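Major capsid protein (Faustovirus, PDB 5J7O) forms the capsid shell of a large double-stranded DNA virus, its double jelly-roll chains assembling as trimers. Local coordinates at residues S87-I93 / R320-I326; T136-A141 / L152-S156; Q343-L349 / Y367-Y373. One frame throughout, in Å; residues are numbered along the deposited sequence.

Contact 1 lies far from the other two, its centre about 57 Å from that of contact 2 and about 58 Å from that of contact 3, in a separate antiparallel sheet. Contacts 2 and 3 sit side by side, centres about 10 Å apart, in one mixed sheet ordered 138-142, 149-158, 341-351, 364-375. After 88-92 the chain goes out to 138-142 and 149-158, comes back to the first sheet in 186-193 and 196-202, adds 320-326 to it, and goes out again to 341-351 and 364-375. The distant sheet is a place where subunits of the trimer meet, since contacts 2 and 3 both touch the second subunit; no other chain of the assembly touches contact 1.

Contact 1: S87-I93 / R320-I326; sequences STIQFSI and RFITVDI
Ile89 and Val324 exchange two backbone bonds, with Ile89 N reaching Val324 O at 2.8 Å; Phe91 and Ile322 form a second such pair, and Ile326 N closes the end on Ser87 O. These bonds join strands 88-92 and 320-326, which run antiparallel at 162°.

The face of Thr88, Gln90 and Ser92 is mixed, polar groups meeting there beside the Phe321 ring. Thr88 lies alongside Asp325, and its OG1 donates to Asp325 OD1 at 2.9 Å, arriving from above the carboxylate plane. Gln90 is extended, CG anti to the backbone N (chi1 -172°), which carries its amide over one face of the Phe321 ring with the planes 16° apart; Gln90 CD comes within 3.5 Å of Phe321 CD1. Just past the end of strand 88-92, the carbonyl O of Ile93 is gripped side-on by two nitrogens of Arg320, NE at 3.0 Å and NH2 at 3.2 Å, both from the same face of the carbonyl. Arg320 NH1 is held separately by Ile315 O and Ser312 OG.

Apolar groups fill the other face: Ile89 CD1 packs on Ile326 CG1 at 3.6 Å, and Ile93 CD1 reaches Ile322 CG1 at 4.1 Å. Phe91 and Ile93 continue this layer onto strand 389-401, and Ile322 touches Met103. Antiparallel strands with one side packed on strands 99-109 and 389-401 are consistent with one of the beta sandwiches of the double jelly-roll.

Contact 2: T136-A141 / L152-S156; sequences TSVVSA and LYTQS
Val139 and Leu152 cross on one face of the hairpin formed by strands 138-142 and 149-158. Leu152 leaves its backbone with CG anti to the N (chi1 -171°). From CB, which points to the face shared with Val139 and Ala141, the chain leads to CG, 4.1 Å from Ser140 O. The branch CD1 does the touching: it rests 3.5 Å from Ser140 O, 3.8 Å from Val139 CG1 and 4.0 Å from Ala141 CB, bridging two side chains of the other strand. Val139 uses its second methyl the other way, CG2 lying beside Thr154 CG2 at 3.7 Å, so the two methyls of one valine touch two cross-strand neighbours.

On the opposite face Val138 lies alongside Gln155, its CG1 3.7 Å from Gln155 CB, while the Tyr153 ring turns an edge to Ser140 O and Ala141 CA. Backbone bonds pair Val138 with Gln155 and Ser140 with Tyr153, the second pair with Tyr153 N to Ser140 O at 2.9 Å. Ser140 OG is bonded to Gly127 N and Ile126 N of the loop ahead of strand 131-133.

Tyr153 packs on Leu254 and Gln155 on Thr263 of the second subunit. Within the chain the hairpin is extended on both sides: Val139 bonds through its backbone to Val132 in strand 131-133, and Leu152, Thr154 and Ser156 to strand 341-351.

Contact 3: Q343-L349 / Y367-Y373; sequences QTTVETL and YNRYTTY
Thr348 O takes the N-H of Asn368 at 3.2 Å from Asn368 N, and is approached by a water and, more weakly, by Tyr367 CA in a CH...O contact. The water lies 2.7 Å from Thr348 O, close also to Thr348 OG1 and Asn368 OD1, and can link them, though it has more acceptors in reach than protons to give. Thr348 holds OG1 between its backbone N and carbonyl carbon (chi1 59°), which sets the hydroxyl oxygen OG1 3.2 Å from Asn368 CB.

On the other face, the phenol of Tyr367 turns back across the pair to Glu347. Tyr367 OH donates to Glu347 OE1, which sits at the ring edge and in its plane, with the carboxylate plane nearly perpendicular to the ring (86°); the modelled separation is very short and its exact length is doubtful. Further along this face, Thr345 lies beside Thr371, with CG2 of Thr345 3.6 Å from CG2 of Thr371. Arg369 is extended, and its NE donates in the guanidinium plane to Thr371 OG1 at 2.8 Å, tying the group down along its own strand. Gln343 stands alongside Tyr373, its CG 3.9 Å from Tyr373 CE1, the amide and ring planes 47° apart.

Near the far end a second water joins Thr344 OG1 and Thr372 OG1, and Thr372 OG1 also bonds Gly264 O of the second subunit. Arg369 makes a cation-pi contact with Tyr486 of that subunit.

Six backbone bonds in three reciprocal pairs, Thr344 with Thr372, Val346 with Tyr370 and Thr348 with Asn368, give a regular antiparallel ladder, in the sheet it shares with strands 149-158 and 503-521, at the interface with the second subunit in the trimer of this double jelly-roll protein.

Contact 1: S87-I93 / R320-I326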
loop_
_atom_site.group_PDB
_atom_site.type_symbol
_atom_site.label_atom_id
_atom_site.label_comp_id
_atom_site.label_asym_id
_atom_site.label_seq_id
_atom_site.Cartn_x
_atom_site.Cartn_y
_atom_site.Cartn_z
ATOM N N SER B 87 29.402 -19.189 -11.473
ATOM C CA SER B 87 30.825 -18.883 -11.460
ATOM C C SER B 87 31.117 -17.883 -10.352
ATOM O O SER B 87 30.212 -17.329 -9.724
ATOM C CB SER B 87 31.293 -18.338 -12.813
ATOM O OG SER B 87 30.706 -17.076 -13.083
ATOM N N THR B 88 32.408 -17.660 -10.120
ATOM C CA THR B 88 32.881 -16.689 -9.143
ATOM C C THR B 88 33.393 -15.452 -9.866
ATOM O O THR B 88 34.235 -15.552 -10.765
ATOM C CB THR B 88 33.983 -17.285 -8.266
ATOM O OG1 THR B 88 33.430 -18.307 -7.427
ATOM C CG2 THR B 88 34.613 -16.210 -7.394
ATOM N N ILE B 89 32.877 -14.290 -9.475
ATOM C CA ILE B 89 33.261 -13.004 -10.045
ATOM C C ILE B 89 33.940 -12.195 -8.949
ATOM O O ILE B 89 33.426 -12.106 -7.828
ATOM C CB ILE B 89 32.039 -12.260 -10.610
ATOM C CG1 ILE B 89 31.370 -13.090 -11.707
ATOM C CG2 ILE B 89 32.433 -10.894 -11.133
ATOM C CD1 ILE B 89 30.096 -12.478 -12.238
ATOM N N GLN B 90 35.096 -11.613 -9.265
ATOM C CA GLN B 90 35.874 -10.878 -8.276
ATOM C C GLN B 90 36.237 -9.501 -8.806
ATOM O O GLN B 90 36.779 -9.377 -9.909
ATOM C CB GLN B 90 37.147 -11.632 -7.890
ATOM C CG GLN B 90 37.882 -10.998 -6.721
ATOM C CD GLN B 90 39.263 -11.578 -6.511
ATOM O OE1 GLN B 90 40.132 -11.471 -7.376
ATOM N NE2 GLN B 90 39.475 -12.195 -5.354
ATOM N N PHE B 91 35.950 -8.474 -8.011
ATOM C CA PHE B 91 36.344 -7.105 -8.301
ATOM C C PHE B 91 37.453 -6.681 -7.348
ATOM O O PHE B 91 37.430 -7.024 -6.162
ATOM C CB PHE B 91 35.169 -6.132 -8.146
ATOM C CG PHE B 91 33.973 -6.471 -8.982
ATOM C CD1 PHE B 91 33.008 -7.344 -8.512
ATOM C CD2 PHE B 91 33.797 -5.893 -10.229
ATOM C CE1 PHE B 91 31.898 -7.651 -9.274
ATOM C CE2 PHE B 91 32.689 -6.195 -10.996
ATOM C CZ PHE B 91 31.739 -7.075 -10.519
ATOM N N SER B 92 38.420 -5.936 -7.869
ATOM C CA SER B 92 39.307 -5.175 -7.006
ATOM C C SER B 92 38.641 -3.854 -6.645
ATOM O O SER B 92 37.879 -3.285 -7.431
ATOM C CB SER B 92 40.651 -4.916 -7.687
ATOM O OG SER B 92 41.412 -6.106 -7.796
ATOM N N ILE B 93 38.915 -3.380 -5.436
ATOM C CA ILE B 93 38.436 -2.065 -5.019
ATOM C C ILE B 93 39.517 -1.057 -5.388
ATOM O O ILE B 93 40.545 -0.972 -4.702
ATOM C CB ILE B 93 38.107 -2.032 -3.518
ATOM C CG1 ILE B 93 37.096 -3.130 -3.179
ATOM C CG2 ILE B 93 37.554 -0.670 -3.129
ATOM C CD1 ILE B 93 36.767 -3.230 -1.707
ATOM N N ARG B 320 42.486 -6.167 -1.273
ATOM C CA ARG B 320 41.080 -5.957 -0.960
ATOM C C ARG B 320 40.243 -6.296 -2.186
ATOM O O ARG B 320 40.529 -5.819 -3.290
ATOM C CB ARG B 320 40.833 -4.512 -0.514
ATOM C CG ARG B 320 41.367 -3.462 -1.479
ATOM C CD ARG B 320 41.357 -2.072 -0.866
ATOM N NE ARG B 320 41.448 -1.031 -1.887
ATOM C CZ ARG B 320 41.622 0.260 -1.625
ATOM N NH1 ARG B 320 41.735 0.673 -0.370
ATOM N NH2 ARG B 320 41.688 1.136 -2.618
ATOM N N PHE B 321 39.220 -7.127 -1.996
ATOM C CA PHE B 321 38.432 -7.612 -3.119
ATOM C C PHE B 321 36.977 -7.765 -2.710
ATOM O O PHE B 321 36.659 -7.955 -1.532
ATOM C CB PHE B 321 38.951 -8.957 -3.640
ATOM C CG PHE B 321 40.378 -8.926 -4.097
ATOM C CD1 PHE B 321 40.695 -8.573 -5.398
ATOM C CD2 PHE B 321 41.405 -9.259 -3.229
ATOM C CE1 PHE B 321 42.009 -8.548 -5.823
ATOM C CE2 PHE B 321 42.720 -9.235 -3.648
ATOM C CZ PHE B 321 43.022 -8.879 -4.946
ATOM N N ILE B 322 36.096 -7.680 -3.704
ATOM C CA ILE B 322 34.695 -8.056 -3.566
ATOM C C ILE B 322 34.474 -9.276 -4.449
ATOM O O ILE B 322 34.575 -9.192 -5.680
ATOM C CB ILE B 322 33.747 -6.911 -3.951
ATOM C CG1 ILE B 322 33.852 -5.768 -2.939
ATOM C CG2 ILE B 322 32.314 -7.417 -4.036
ATOM C CD1 ILE B 322 33.479 -6.167 -1.525
ATOM N N THR B 323 34.189 -10.413 -3.825
ATOM C CA THR B 323 33.976 -11.673 -4.524
ATOM C C THR B 323 32.494 -12.022 -4.481
ATOM O O THR B 323 31.859 -11.922 -3.427
ATOM C CB THR B 323 34.812 -12.792 -3.897
ATOM O OG1 THR B 323 36.196 -12.585 -4.206
ATOM C CG2 THR B 323 34.375 -14.153 -4.413
ATOM N N VAL B 324 31.947 -12.421 -5.627
ATOM C CA VAL B 324 30.527 -12.721 -5.759
ATOM C C VAL B 324 30.376 -14.078 -6.434
ATOM O O VAL B 324 30.881 -14.281 -7.544
ATOM C CB VAL B 324 29.781 -11.640 -6.560
ATOM C CG1 VAL B 324 28.311 -11.993 -6.667
ATOM C CG2 VAL B 324 29.957 -10.272 -5.915
ATOM N N ASP B 325 29.683 -14.999 -5.768
ATOM C CA ASP B 325 29.302 -16.269 -6.369
ATOM C C ASP B 325 27.944 -16.112 -7.042
ATOM O O ASP B 325 27.011 -15.558 -6.449
ATOM C CB ASP B 325 29.251 -17.380 -5.320
ATOM C CG ASP B 325 30.617 -17.704 -4.746
ATOM O OD1 ASP B 325 31.632 -17.350 -5.384
ATOM O OD2 ASP B 325 30.676 -18.321 -3.661
ATOM N N ILE B 326 27.835 -16.596 -8.276
ATOM C CA ILE B 326 26.646 -16.411 -9.099
ATOM C C ILE B 326 25.878 -17.724 -9.160
ATOM O O ILE B 326 26.468 -18.788 -9.386
ATOM C CB ILE B 326 27.010 -15.911 -10.507
ATOM C CG1 ILE B 326 27.751 -14.577 -10.413
ATOM C CG2 ILE B 326 25.763 -15.761 -11.362
ATOM C CD1 ILE B 326 26.950 -13.482 -9.740
#

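Contact 2: T136-A141 / L152-S156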
loop_
_atom_site.group_PDB
_atom_site.type_symbol
_atom_site.label_atom_id
_atom_site.label_comp_id
_atom_site.label_asym_id
_atom_site.label_seq_id
_atom_site.Cartn_x
_atom_site.Cartn_y
_atom_site.Cartn_z
ATOM N N THR B 136 -6.890 -33.345 -32.554
ATOM C CA THR B 136 -7.314 -32.040 -32.072
ATOM C C THR B 136 -8.263 -32.082 -30.881
ATOM O O THR B 136 -8.550 -31.020 -30.316
ATOM C CB THR B 136 -7.981 -31.244 -33.206
ATOM O OG1 THR B 136 -9.010 -32.037 -33.811
ATOM C CG2 THR B 136 -6.957 -30.856 -34.261
ATOM N N SER B 137 -8.758 -33.252 -30.484
ATOM C CA SER B 137 -9.636 -33.336 -29.324
ATOM C C SER B 137 -9.724 -34.780 -28.855
ATOM O O SER B 137 -9.518 -35.719 -29.629
ATOM C CB SER B 137 -11.039 -32.798 -29.630
ATOM O OG SER B 137 -11.751 -33.681 -30.480
ATOM N N VAL B 138 -10.035 -34.942 -27.571
ATOM C CA VAL B 138 -10.294 -36.243 -26.968
ATOM C C VAL B 138 -11.700 -36.207 -26.380
ATOM O O VAL B 138 -12.018 -35.328 -25.569
ATOM C CB VAL B 138 -9.243 -36.606 -25.904
ATOM C CG1 VAL B 138 -9.020 -35.453 -24.930
ATOM C CG2 VAL B 138 -9.648 -37.870 -25.166
ATOM N N VAL B 139 -12.545 -37.145 -26.803
ATOM C CA VAL B 139 -13.960 -37.143 -26.456
ATOM C C VAL B 139 -14.319 -38.481 -25.825
ATOM O O VAL B 139 -13.952 -39.539 -26.348
ATOM C CB VAL B 139 -14.849 -36.871 -27.686
ATOM C CG1 VAL B 139 -16.321 -37.018 -27.327
ATOM C CG2 VAL B 139 -14.576 -35.482 -28.242
ATOM N N SER B 140 -15.029 -38.428 -24.699
ATOM C CA SER B 140 -15.602 -39.603 -24.061
ATOM C C SER B 140 -16.971 -39.224 -23.519
ATOM O O SER B 140 -17.380 -38.061 -23.569
ATOM C CB SER B 140 -14.700 -40.143 -22.945
ATOM O OG SER B 140 -14.408 -39.140 -21.986
ATOM N N ALA B 141 -17.684 -40.213 -22.985
ATOM C CA ALA B 141 -19.039 -39.971 -22.514
ATOM C C ALA B 141 -19.402 -40.959 -21.415
ATOM O O ALA B 141 -18.780 -42.013 -21.263
ATOM C CB ALA B 141 -20.052 -40.061 -23.659
ATOM N N LEU B 152 -21.160 -35.658 -21.755
ATOM C CA LEU B 152 -20.125 -35.686 -22.781
ATOM C C LEU B 152 -18.925 -34.872 -22.311
ATOM O O LEU B 152 -19.057 -33.680 -22.015
ATOM C CB LEU B 152 -20.660 -35.137 -24.104
ATOM C CG LEU B 152 -19.764 -35.295 -25.333
ATOM C CD1 LEU B 152 -19.758 -36.739 -25.811
ATOM C CD2 LEU B 152 -20.206 -34.354 -26.443
ATOM N N TYR B 153 -17.760 -35.514 -22.256
ATOM C CA TYR B 153 -16.518 -34.881 -21.838
ATOM C C TYR B 153 -15.642 -34.640 -23.059
ATOM O O TYR B 153 -15.347 -35.575 -23.809
ATOM C CB TYR B 153 -15.767 -35.750 -20.825
ATOM C CG TYR B 153 -16.596 -36.216 -19.647
ATOM C CD1 TYR B 153 -17.377 -37.361 -19.733
ATOM C CD2 TYR B 153 -16.580 -35.522 -18.444
ATOM C CE1 TYR B 153 -18.130 -37.796 -18.658
ATOM C CE2 TYR B 153 -17.329 -35.951 -17.362
ATOM C CZ TYR B 153 -18.100 -37.088 -17.475
ATOM O OH TYR B 153 -18.848 -37.518 -16.402
ATOM N N THR B 154 -15.217 -33.393 -23.250
ATOM C CA THR B 154 -14.336 -33.035 -24.354
ATOM C C THR B 154 -13.179 -32.205 -23.823
ATOM O O THR B 154 -13.387 -31.257 -23.060
ATOM C CB THR B 154 -15.083 -32.255 -25.443
ATOM O OG1 THR B 154 -16.283 -32.950 -25.798
ATOM C CG2 THR B 154 -14.208 -32.102 -26.682
ATOM N N GLN B 155 -11.962 -32.566 -24.225
ATOM C CA GLN B 155 -10.764 -31.817 -23.880
ATOM C C GLN B 155 -9.956 -31.550 -25.141
ATOM O O GLN B 155 -9.828 -32.425 -26.003
ATOM C CB GLN B 155 -9.909 -32.563 -22.848
ATOM C CG GLN B 155 -10.518 -32.603 -21.456
ATOM C CD GLN B 155 -9.625 -33.298 -20.446
ATOM O OE1 GLN B 155 -9.405 -34.506 -20.522
ATOM N NE2 GLN B 155 -9.101 -32.533 -19.495
ATOM N N SER B 156 -9.418 -30.339 -25.245
ATOM C CA SER B 156 -8.639 -29.940 -26.406
ATOM C C SER B 156 -7.650 -28.859 -25.987
ATOM O O SER B 156 -7.598 -28.452 -24.822
ATOM C CB SER B 156 -9.548 -29.455 -27.541
ATOM O OG SER B 156 -10.340 -28.354 -27.128
HETATM O O HOH W 1 -12.872 -37.459 -23.077
#

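Contact 3: Q343-L349 / Y367-Y373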
loop_
_atom_site.group_PDB
_atom_site.type_symbol
_atom_site.label_atom_id
_atom_site.label_comp_id
_atom_site.label_asym_id
_atom_site.label_seq_id
_atom_site.Cartn_x
_atom_site.Cartn_y
_atom_site.Cartn_z
ATOM N N GLN B 343 -8.475 -26.879 -22.828
ATOM C CA GLN B 343 -9.899 -26.608 -22.683
ATOM C C GLN B 343 -10.594 -27.858 -22.158
ATOM O O GLN B 343 -10.563 -28.908 -22.808
ATOM C CB GLN B 343 -10.504 -26.171 -24.017
ATOM C CG GLN B 343 -12.012 -25.983 -23.984
ATOM C CD GLN B 343 -12.561 -25.475 -25.301
ATOM O OE1 GLN B 343 -11.813 -25.240 -26.249
ATOM N NE2 GLN B 343 -13.874 -25.300 -25.366
ATOM N N THR B 344 -11.211 -27.748 -20.985
ATOM C CA THR B 344 -11.957 -28.842 -20.371
ATOM C C THR B 344 -13.440 -28.498 -20.433
ATOM O O THR B 344 -13.890 -27.555 -19.773
ATOM C CB THR B 344 -11.508 -29.074 -18.929
ATOM O OG1 THR B 344 -10.169 -29.584 -18.918
ATOM C CG2 THR B 344 -12.432 -30.067 -18.235
ATOM N N THR B 345 -14.194 -29.259 -21.221
ATOM C CA THR B 345 -15.613 -29.004 -21.435
ATOM C C THR B 345 -16.431 -30.230 -21.059
ATOM O O THR B 345 -16.128 -31.346 -21.497
ATOM C CB THR B 345 -15.895 -28.620 -22.889
ATOM O OG1 THR B 345 -15.279 -29.570 -23.766
ATOM C CG2 THR B 345 -15.350 -27.242 -23.185
ATOM N N VAL B 346 -17.466 -30.016 -20.251
ATOM C CA VAL B 346 -18.460 -31.033 -19.936
ATOM C C VAL B 346 -19.810 -30.538 -20.428
ATOM O O VAL B 346 -20.222 -29.417 -20.101
ATOM C CB VAL B 346 -18.512 -31.343 -18.428
ATOM C CG1 VAL B 346 -19.655 -32.304 -18.128
ATOM C CG2 VAL B 346 -17.191 -31.923 -17.955
ATOM N N GLU B 347 -20.488 -31.360 -21.223
ATOM C CA GLU B 347 -21.828 -31.065 -21.706
ATOM C C GLU B 347 -22.775 -32.152 -21.224
ATOM O O GLU B 347 -22.466 -33.343 -21.334
ATOM C CB GLU B 347 -21.866 -30.971 -23.233
ATOM C CG GLU B 347 -21.035 -29.841 -23.809
ATOM C CD GLU B 347 -20.848 -29.968 -25.307
ATOM O OE1 GLU B 347 -21.534 -29.250 -26.064
ATOM O OE2 GLU B 347 -20.016 -30.799 -25.728
ATOM N N THR B 348 -23.918 -31.742 -20.686
ATOM C CA THR B 348 -24.961 -32.662 -20.256
ATOM C C THR B 348 -26.191 -32.456 -21.128
ATOM O O THR B 348 -26.629 -31.318 -21.333
ATOM C CB THR B 348 -25.315 -32.452 -18.781
ATOM O OG1 THR B 348 -25.762 -31.106 -18.580
ATOM C CG2 THR B 348 -24.104 -32.719 -17.899
ATOM N N LEU B 349 -26.737 -33.553 -21.646
ATOM C CA LEU B 349 -27.925 -33.529 -22.492
ATOM C C LEU B 349 -29.027 -34.313 -21.793
ATOM O O LEU B 349 -28.922 -35.534 -21.637
ATOM C CB LEU B 349 -27.638 -34.111 -23.876
ATOM C CG LEU B 349 -26.864 -33.254 -24.884
ATOM C CD1 LEU B 349 -25.371 -33.250 -24.586
ATOM C CD2 LEU B 349 -27.132 -33.737 -26.302
ATOM N N TYR B 367 -29.901 -28.452 -21.738
ATOM C CA TYR B 367 -28.500 -28.570 -22.110
ATOM C C TYR B 367 -27.671 -27.691 -21.186
ATOM O O TYR B 367 -28.070 -26.570 -20.859
ATOM C CB TYR B 367 -28.272 -28.167 -23.578
ATOM C CG TYR B 367 -26.816 -27.989 -23.962
ATOM C CD1 TYR B 367 -26.063 -29.058 -24.433
ATOM C CD2 TYR B 367 -26.199 -26.746 -23.862
ATOM C CE1 TYR B 367 -24.735 -28.894 -24.787
ATOM C CE2 TYR B 367 -24.874 -26.577 -24.209
ATOM C CZ TYR B 367 -24.146 -27.652 -24.669
ATOM O OH TYR B 367 -22.827 -27.478 -25.021
ATOM N N ASN B 368 -26.519 -28.208 -20.766
ATOM C CA ASN B 368 -25.582 -27.460 -19.940
ATOM C C ASN B 368 -24.174 -27.666 -20.472
ATOM O O ASN B 368 -23.817 -28.771 -20.887
ATOM C CB ASN B 368 -25.647 -27.893 -18.468
ATOM C CG ASN B 368 -26.935 -27.473 -17.791
ATOM O OD1 ASN B 368 -27.992 -28.060 -18.021
ATOM N ND2 ASN B 368 -26.851 -26.457 -16.939
ATOM N N ARG B 369 -23.379 -26.599 -20.461
ATOM C CA ARG B 369 -21.972 -26.669 -20.827
ATOM C C ARG B 369 -21.137 -26.053 -19.715
ATOM O O ARG B 369 -21.468 -24.979 -19.205
ATOM C CB ARG B 369 -21.694 -25.955 -22.155
ATOM C CG ARG B 369 -20.213 -25.866 -22.497
ATOM C CD ARG B 369 -19.982 -25.324 -23.895
ATOM N NE ARG B 369 -18.567 -25.061 -24.139
ATOM C CZ ARG B 369 -18.054 -24.783 -25.333
ATOM N NH1 ARG B 369 -18.839 -24.738 -26.402
ATOM N NH2 ARG B 369 -16.754 -24.555 -25.460
ATOM N N TYR B 370 -20.061 -26.741 -19.341
ATOM C CA TYR B 370 -19.125 -26.265 -18.329
ATOM C C TYR B 370 -17.736 -26.279 -18.947
ATOM O O TYR B 370 -17.272 -27.329 -19.399
ATOM C CB TYR B 370 -19.168 -27.143 -17.076
ATOM C CG TYR B 370 -20.550 -27.338 -16.484
ATOM C CD1 TYR B 370 -20.986 -26.560 -15.420
ATOM C CD2 TYR B 370 -21.412 -28.309 -16.982
ATOM C CE1 TYR B 370 -22.245 -26.738 -14.872
ATOM C CE2 TYR B 370 -22.671 -28.493 -16.442
ATOM C CZ TYR B 370 -23.082 -27.705 -15.387
ATOM O OH TYR B 370 -24.335 -27.888 -14.848
ATOM N N THR B 371 -17.073 -25.123 -18.969
ATOM C CA THR B 371 -15.810 -24.969 -19.683
ATOM C C THR B 371 -14.781 -24.286 -18.796
ATOM O O THR B 371 -15.008 -23.166 -18.327
ATOM C CB THR B 371 -16.004 -24.168 -20.974
ATOM O OG1 THR B 371 -16.929 -24.852 -21.828
ATOM C CG2 THR B 371 -14.676 -23.997 -21.700
ATOM N N THR B 372 -13.650 -24.956 -18.582
ATOM C CA THR B 372 -12.504 -24.394 -17.884
ATOM C C THR B 372 -11.286 -24.423 -18.801
ATOM O O THR B 372 -11.242 -25.165 -19.787
ATOM C CB THR B 372 -12.190 -25.160 -16.590
ATOM O OG1 THR B 372 -11.595 -26.424 -16.910
ATOM C CG2 THR B 372 -13.453 -25.386 -15.776
ATOM N N TYR B 373 -10.290 -23.605 -18.462
ATOM C CA TYR B 373 -9.052 -23.525 -19.223
ATOM C C TYR B 373 -7.866 -23.633 -18.278
ATOM O O TYR B 373 -7.854 -23.018 -17.208
ATOM C CB TYR B 373 -8.965 -22.218 -20.019
ATOM C CG TYR B 373 -10.157 -21.966 -20.913
ATOM C CD1 TYR B 373 -10.233 -22.530 -22.180
ATOM C CD2 TYR B 373 -11.207 -21.164 -20.488
ATOM C CE1 TYR B 373 -11.322 -22.303 -22.999
ATOM C CE2 TYR B 373 -12.299 -20.930 -21.300
ATOM C CZ TYR B 373 -12.352 -21.501 -22.553
ATOM O OH TYR B 373 -13.438 -21.269 -23.364
HETATM O O HOH W 2 -8.832 -27.019 -18.508
HETATM O O HOH W 3 -28.294 -30.812 -19.270
#